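Side-chain contacts in serine acetyltransferase (Bacteroides vulgatus ATCC 8482, PDB 3F1X), which is probably an acyltransferase that moves an acetyl group onto serine, a step on the way to cysteine, as in related serine acetyltransferases: residues Ser41-Val46 / Thr182-Ser187; Val46-Ala51 / Val76-Gly81. All blocks are in the same frame, centred on the assembly; numbering follows the deposited sequence.

Interaction 1: residues Ser41-Val46 / Thr182-Ser187; sequences SLYKIV and TEMAHS
Met-184, a selenomethionine, reaches from helix 177-189 onto the backbone of Leu-42 and Tyr-43 in helix 39-53. The contact belongs to the helical domain that precedes the left-handed parallel beta-helix of serine acetyltransferases. The two helix segments run nearly perpendicular, at 85°, and their axes stay 11.1 Å apart. One long side chain therefore bridges them.

The tight part is the end of that chain. Met-184 SE lies 3.9 Å from Leu-42 C and 4.1 Å from Leu-42 CB. The chain then bends at its last torsion (chi3 75°), which turns the methyl over the backbone of Tyr-43. There Met-184 CE makes the closest approach of the contact, 3.5 Å from Tyr-43 CA. Val-46 meets Met-184 tip to tip, CG2 to CE at 3.9 Å. Leu-42 and Val-46 are both buried; Leu-42 also packs on Phe-180 and Val-46 on Ile-181, both of helix 177-189.

The looser side is the ring of Tyr-43, an exposed residue. No hydrogen bond joins the segments, so the join is apolar packing. The Tyr-43 side chain crosses that of Met-184 at about a right angle, and the methyl approaches the ring obliquely, with Tyr-43 CD1 3.9 Å from Met-184 CE.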
loop_
_atom_site.group_PDB
_atom_site.type_symbol
_atom_site.label_atom_id
_atom_site.label_comp_id
_atom_site.label_asym_id
_atom_site.label_seq_id
_atom_site.Cartn_x
_atom_site.Cartn_y
_atom_site.Cartn_z
ATOM N N SER A 41 -4.188 6.915 12.566
ATOM C CA SER A 41 -4.716 6.009 13.581
ATOM C C SER A 41 -6.136 6.425 13.941
ATOM O O SER A 41 -7.010 5.577 14.113
ATOM C CB SER A 41 -3.851 6.042 14.835
ATOM O OG SER A 41 -2.542 5.594 14.536
ATOM N N LEU A 42 -6.359 7.734 14.046
ATOM C CA LEU A 42 -7.682 8.249 14.382
ATOM C C LEU A 42 -8.712 7.877 13.316
ATOM O O LEU A 42 -9.867 7.589 13.632
ATOM C CB LEU A 42 -7.628 9.771 14.590
ATOM C CG LEU A 42 -6.912 10.176 15.896
ATOM C CD1 LEU A 42 -6.817 11.689 16.019
ATOM C CD2 LEU A 42 -7.673 9.599 17.086
ATOM N N TYR A 43 -8.298 7.870 12.054
ATOM C CA TYR A 43 -9.220 7.496 10.992
ATOM C C TYR A 43 -9.631 6.036 11.205
ATOM O O TYR A 43 -10.810 5.700 11.145
ATOM C CB TYR A 43 -8.552 7.656 9.626
ATOM C CG TYR A 43 -9.352 7.068 8.498
ATOM C CD1 TYR A 43 -10.461 7.730 7.983
ATOM C CD2 TYR A 43 -9.023 5.823 7.969
ATOM C CE1 TYR A 43 -11.233 7.163 6.959
ATOM C CE2 TYR A 43 -9.785 5.244 6.948
ATOM C CZ TYR A 43 -10.888 5.919 6.451
ATOM O OH TYR A 43 -11.653 5.346 5.453
ATOM N N LYS A 44 -8.647 5.175 11.450
ATOM C CA LYS A 44 -8.909 3.757 11.683
ATOM C C LYS A 44 -9.820 3.572 12.880
ATOM O O LYS A 44 -10.710 2.727 12.873
ATOM C CB LYS A 44 -7.606 2.991 11.933
ATOM C CG LYS A 44 -6.774 2.752 10.690
ATOM C CD LYS A 44 -5.419 2.151 11.051
ATOM C CE LYS A 44 -4.545 2.008 9.818
ATOM N NZ LYS A 44 -3.139 1.639 10.168
ATOM N N ILE A 45 -9.595 4.374 13.913
ATOM C CA ILE A 45 -10.403 4.291 15.123
ATOM C C ILE A 45 -11.874 4.573 14.850
ATOM O O ILE A 45 -12.745 3.796 15.263
ATOM C CB ILE A 45 -9.869 5.256 16.203
ATOM C CG1 ILE A 45 -8.569 4.685 16.778
ATOM C CG2 ILE A 45 -10.909 5.468 17.301
ATOM C CD1 ILE A 45 -7.832 5.614 17.694
ATOM N N VAL A 46 -12.159 5.679 14.162
ATOM C CA VAL A 46 -13.540 6.022 13.848
ATOM C C VAL A 46 -14.182 4.968 12.938
ATOM O O VAL A 46 -15.358 4.650 13.092
ATOM C CB VAL A 46 -13.641 7.417 13.176
ATOM C CG1 VAL A 46 -15.078 7.703 12.793
ATOM C CG2 VAL A 46 -13.155 8.488 14.127
ATOM N N THR A 182 -13.916 15.421 15.389
ATOM C CA THR A 182 -14.976 16.178 14.722
ATOM C C THR A 182 -14.464 16.917 13.493
ATOM O O THR A 182 -15.180 17.030 12.499
ATOM C CB THR A 182 -15.694 17.194 15.668
ATOM O OG1 THR A 182 -14.741 18.084 16.269
ATOM C CG2 THR A 182 -16.478 16.448 16.746
ATOM N N GLU A 183 -13.234 17.420 13.549
ATOM C CA GLU A 183 -12.680 18.116 12.392
ATOM C C GLU A 183 -12.495 17.123 11.254
ATOM O O GLU A 183 -12.508 17.499 10.081
ATOM C CB GLU A 183 -11.347 18.783 12.741
ATOM C CG GLU A 183 -11.507 19.979 13.668
ATOM C CD GLU A 183 -12.295 21.112 13.027
ATOM O OE1 GLU A 183 -12.677 22.056 13.747
ATOM O OE2 GLU A 183 -12.524 21.068 11.801
HETATM N N MSE A 184 -12.323 15.852 11.608
HETATM C CA MSE A 184 -12.166 14.799 10.612
HETATM C C MSE A 184 -13.470 14.675 9.825
HETATM O O MSE A 184 -13.461 14.547 8.596
HETATM C CB MSE A 184 -11.840 13.471 11.300
HETATM C CG MSE A 184 -10.570 12.810 10.806
HETATM SE SE MSE A 184 -10.230 11.149 11.743
HETATM C CE MSE A 184 -11.574 10.055 10.875
ATOM N N ALA A 185 -14.590 14.705 10.543
ATOM C CA ALA A 185 -15.911 14.628 9.919
ATOM C C ALA A 185 -16.129 15.918 9.131
ATOM O O ALA A 185 -16.705 15.906 8.050
ATOM C CB ALA A 185 -16.996 14.482 10.985
ATOM N N HIS A 186 -15.661 17.025 9.697
ATOM C CA HIS A 186 -15.779 18.347 9.087
ATOM C C HIS A 186 -15.173 18.304 7.678
ATOM O O HIS A 186 -15.776 18.766 6.703
ATOM C CB HIS A 186 -15.039 19.358 9.973
ATOM C CG HIS A 186 -15.159 20.781 9.524
ATOM N ND1 HIS A 186 -16.023 21.185 8.527
ATOM C CD2 HIS A 186 -14.543 21.903 9.964
ATOM C CE1 HIS A 186 -15.932 22.494 8.375
ATOM N NE2 HIS A 186 -15.041 22.954 9.237
ATOM N N SER A 187 -13.986 17.718 7.583
ATOM C CA SER A 187 -13.276 17.597 6.316
ATOM C C SER A 187 -13.994 16.667 5.339
ATOM O O SER A 187 -14.150 17.005 4.173
ATOM C CB SER A 187 -11.854 17.066 6.559
ATOM O OG SER A 187 -11.183 16.828 5.329
#

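Interaction 2: residues Val46-Ala51 / Val76-Gly81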
loop_
_atom_site.group_PDB
_atom_site.type_symbol
_atom_site.label_atom_id
_atom_site.label_comp_id
_atom_site.label_asym_id
_atom_site.label_seq_id
_atom_site.Cartn_x
_atom_site.Cartn_y
_atom_site.Cartn_z
ATOM N N VAL A 46 -12.159 5.679 14.162
ATOM C CA VAL A 46 -13.540 6.022 13.848
ATOM C C VAL A 46 -14.182 4.968 12.938
ATOM O O VAL A 46 -15.358 4.650 13.092
ATOM C CB VAL A 46 -13.641 7.417 13.176
ATOM C CG1 VAL A 46 -15.078 7.703 12.793
ATOM C CG2 VAL A 46 -13.155 8.488 14.127
ATOM N N GLU A 47 -13.421 4.417 11.993
ATOM C CA GLU A 47 -13.981 3.405 11.097
ATOM C C GLU A 47 -14.345 2.114 11.847
ATOM O O GLU A 47 -15.346 1.468 11.537
ATOM C CB GLU A 47 -13.000 3.105 9.958
ATOM C CG GLU A 47 -12.840 4.272 8.975
ATOM C CD GLU A 47 -14.128 4.579 8.232
ATOM O OE1 GLU A 47 -14.595 3.697 7.479
ATOM O OE2 GLU A 47 -14.679 5.693 8.397
ATOM N N LEU A 48 -13.528 1.745 12.831
ATOM C CA LEU A 48 -13.788 0.549 13.625
ATOM C C LEU A 48 -15.009 0.796 14.499
ATOM O O LEU A 48 -15.842 -0.088 14.689
ATOM C CB LEU A 48 -12.573 0.219 14.498
ATOM C CG LEU A 48 -11.392 -0.429 13.772
ATOM C CD1 LEU A 48 -10.120 -0.276 14.605
ATOM C CD2 LEU A 48 -11.699 -1.889 13.500
ATOM N N ALA A 49 -15.109 2.007 15.035
ATOM C CA ALA A 49 -16.250 2.358 15.866
ATOM C C ALA A 49 -17.533 2.182 15.052
ATOM O O ALA A 49 -18.523 1.646 15.556
ATOM C CB ALA A 49 -16.125 3.794 16.356
ATOM N N ARG A 50 -17.509 2.624 13.793
ATOM C CA ARG A 50 -18.660 2.501 12.888
ATOM C C ARG A 50 -19.019 1.046 12.631
ATOM O O ARG A 50 -20.194 0.689 12.574
ATOM C CB ARG A 50 -18.371 3.105 11.506
ATOM C CG ARG A 50 -18.014 4.574 11.441
ATOM C CD ARG A 50 -18.039 5.009 9.973
ATOM N NE ARG A 50 -17.254 6.215 9.713
ATOM C CZ ARG A 50 -17.529 7.418 10.204
ATOM N NH1 ARG A 50 -16.747 8.444 9.898
ATOM N NH2 ARG A 50 -18.576 7.594 10.996
ATOM N N ALA A 51 -17.990 0.229 12.424
ATOM C CA ALA A 51 -18.164 -1.183 12.127
ATOM C C ALA A 51 -18.695 -1.953 13.317
ATOM O O ALA A 51 -19.295 -3.011 13.158
ATOM C CB ALA A 51 -16.844 -1.785 11.665
ATOM N N VAL A 76 -13.349 -4.832 18.338
ATOM C CA VAL A 76 -13.253 -4.192 19.642
ATOM C C VAL A 76 -11.799 -4.212 20.131
ATOM O O VAL A 76 -11.317 -3.235 20.702
ATOM C CB VAL A 76 -14.154 -4.889 20.689
ATOM C CG1 VAL A 76 -13.724 -4.495 22.089
ATOM C CG2 VAL A 76 -15.620 -4.489 20.463
ATOM N N GLU A 77 -11.104 -5.324 19.903
ATOM C CA GLU A 77 -9.707 -5.447 20.323
ATOM C C GLU A 77 -8.791 -4.496 19.548
ATOM O O GLU A 77 -7.915 -3.854 20.129
ATOM C CB GLU A 77 -9.213 -6.885 20.124
ATOM C CG GLU A 77 -7.703 -7.054 20.335
ATOM C CD GLU A 77 -7.205 -8.454 19.985
ATOM O OE1 GLU A 77 -7.578 -8.969 18.911
ATOM O OE2 GLU A 77 -6.433 -9.034 20.773
ATOM N N THR A 78 -8.988 -4.413 18.237
ATOM C CA THR A 78 -8.161 -3.533 17.423
ATOM C C THR A 78 -8.395 -2.088 17.870
ATOM O O THR A 78 -7.454 -1.306 18.040
ATOM C CB THR A 78 -8.516 -3.645 15.926
ATOM O OG1 THR A 78 -8.507 -5.023 15.526
ATOM C CG2 THR A 78 -7.511 -2.850 15.092
ATOM N N LEU A 79 -9.664 -1.745 18.055
ATOM C CA LEU A 79 -10.044 -0.411 18.492
ATOM C C LEU A 79 -9.409 -0.088 19.844
ATOM O O LEU A 79 -8.897 1.011 20.060
ATOM C CB LEU A 79 -11.566 -0.304 18.606
ATOM C CG LEU A 79 -12.089 0.990 19.233
ATOM C CD1 LEU A 79 -11.574 2.174 18.450
ATOM C CD2 LEU A 79 -13.616 0.989 19.249
ATOM N N PHE A 80 -9.462 -1.045 20.760
ATOM C CA PHE A 80 -8.893 -0.847 22.079
ATOM C C PHE A 80 -7.413 -0.491 22.034
ATOM O O PHE A 80 -6.974 0.429 22.721
ATOM C CB PHE A 80 -9.073 -2.099 22.925
ATOM C CG PHE A 80 -8.448 -1.996 24.279
ATOM C CD1 PHE A 80 -8.850 -1.009 25.167
ATOM C CD2 PHE A 80 -7.447 -2.881 24.668
ATOM C CE1 PHE A 80 -8.263 -0.895 26.429
ATOM C CE2 PHE A 80 -6.853 -2.778 25.929
ATOM C CZ PHE A 80 -7.265 -1.783 26.808
ATOM N N GLY A 81 -6.647 -1.249 21.250
ATOM C CA GLY A 81 -5.221 -0.992 21.133
ATOM C C GLY A 81 -4.959 0.386 20.553
ATOM O O GLY A 81 -4.191 1.166 21.111
#
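Leu-48 of helix 39-53 points at Thr-78 and Leu-79 of helix 68-93. This is helix-to-helix packing inside the N-terminal helical domain, ahead of the left-handed parallel beta-helix.

One branch of Leu-48, CD1, does the touching. The first torsion sets CG beside the backbone N and anti to the carbonyl carbon (chi1 -76°), and the side chain extends to the other helix. There it crosses the side chain of Thr-78 at about a right angle. CD1 lies 3.7 Å from Thr-78 CG2 and 4.0 Å from Thr-78 CB. Thr-78 offers its methyl because CG2 stands anti to its backbone N. Its hydroxyl OG1 is bonded to Val-74 O, one turn earlier in the same helix.

Leu-79 meets Leu-48 CD1 with its base, CB to CD1 at 4.3 Å. Its CB also points toward helix 39-53, where its side chain touches Ile-45 and Ile-52. The backbones come near here, with the CA atoms of Leu-48 and Leu-79 6.2 Å apart.

Arg-50 and Glu-47 form a salt bridge within helix 39-53. Arg-50 NE donates to Glu-47 OE2 at 2.9 Å with a fairly straight N-H...O angle of 164°. The carboxylate oxygen lies close to the guanidinium plane, but the donor comes from above the carboxylate plane. Val-46 CG1 packs on one guanidinium face, toward its rim. No hydrogen bond joins segments 46-51 and 76-81; the nearest polar atom of segment 76-81 to Leu-48 CD1 is Leu-79 N, at 3.8 Å.

Following the chain from the N terminus, the first helix to take part is 39-53, which serves both interactions. Helix 68-93 returns to it in interaction 2, closing a short loop with 24 residues between the segments. The chain then runs through further helices before helix 177-189 closes the much longer loop of interaction 1, just ahead of the first beta-helix strand, 192-193. Interaction 2 is thus nested inside interaction 1. Val-46 belongs to both, and the two centres lie about 12 Å apart. They also touch directly, Ile-45 CG2 packing on Leu-79 CD1 at 3.6 Å. Helix 39-53 so ties helix 68-93 to the last helix before the beta-helix.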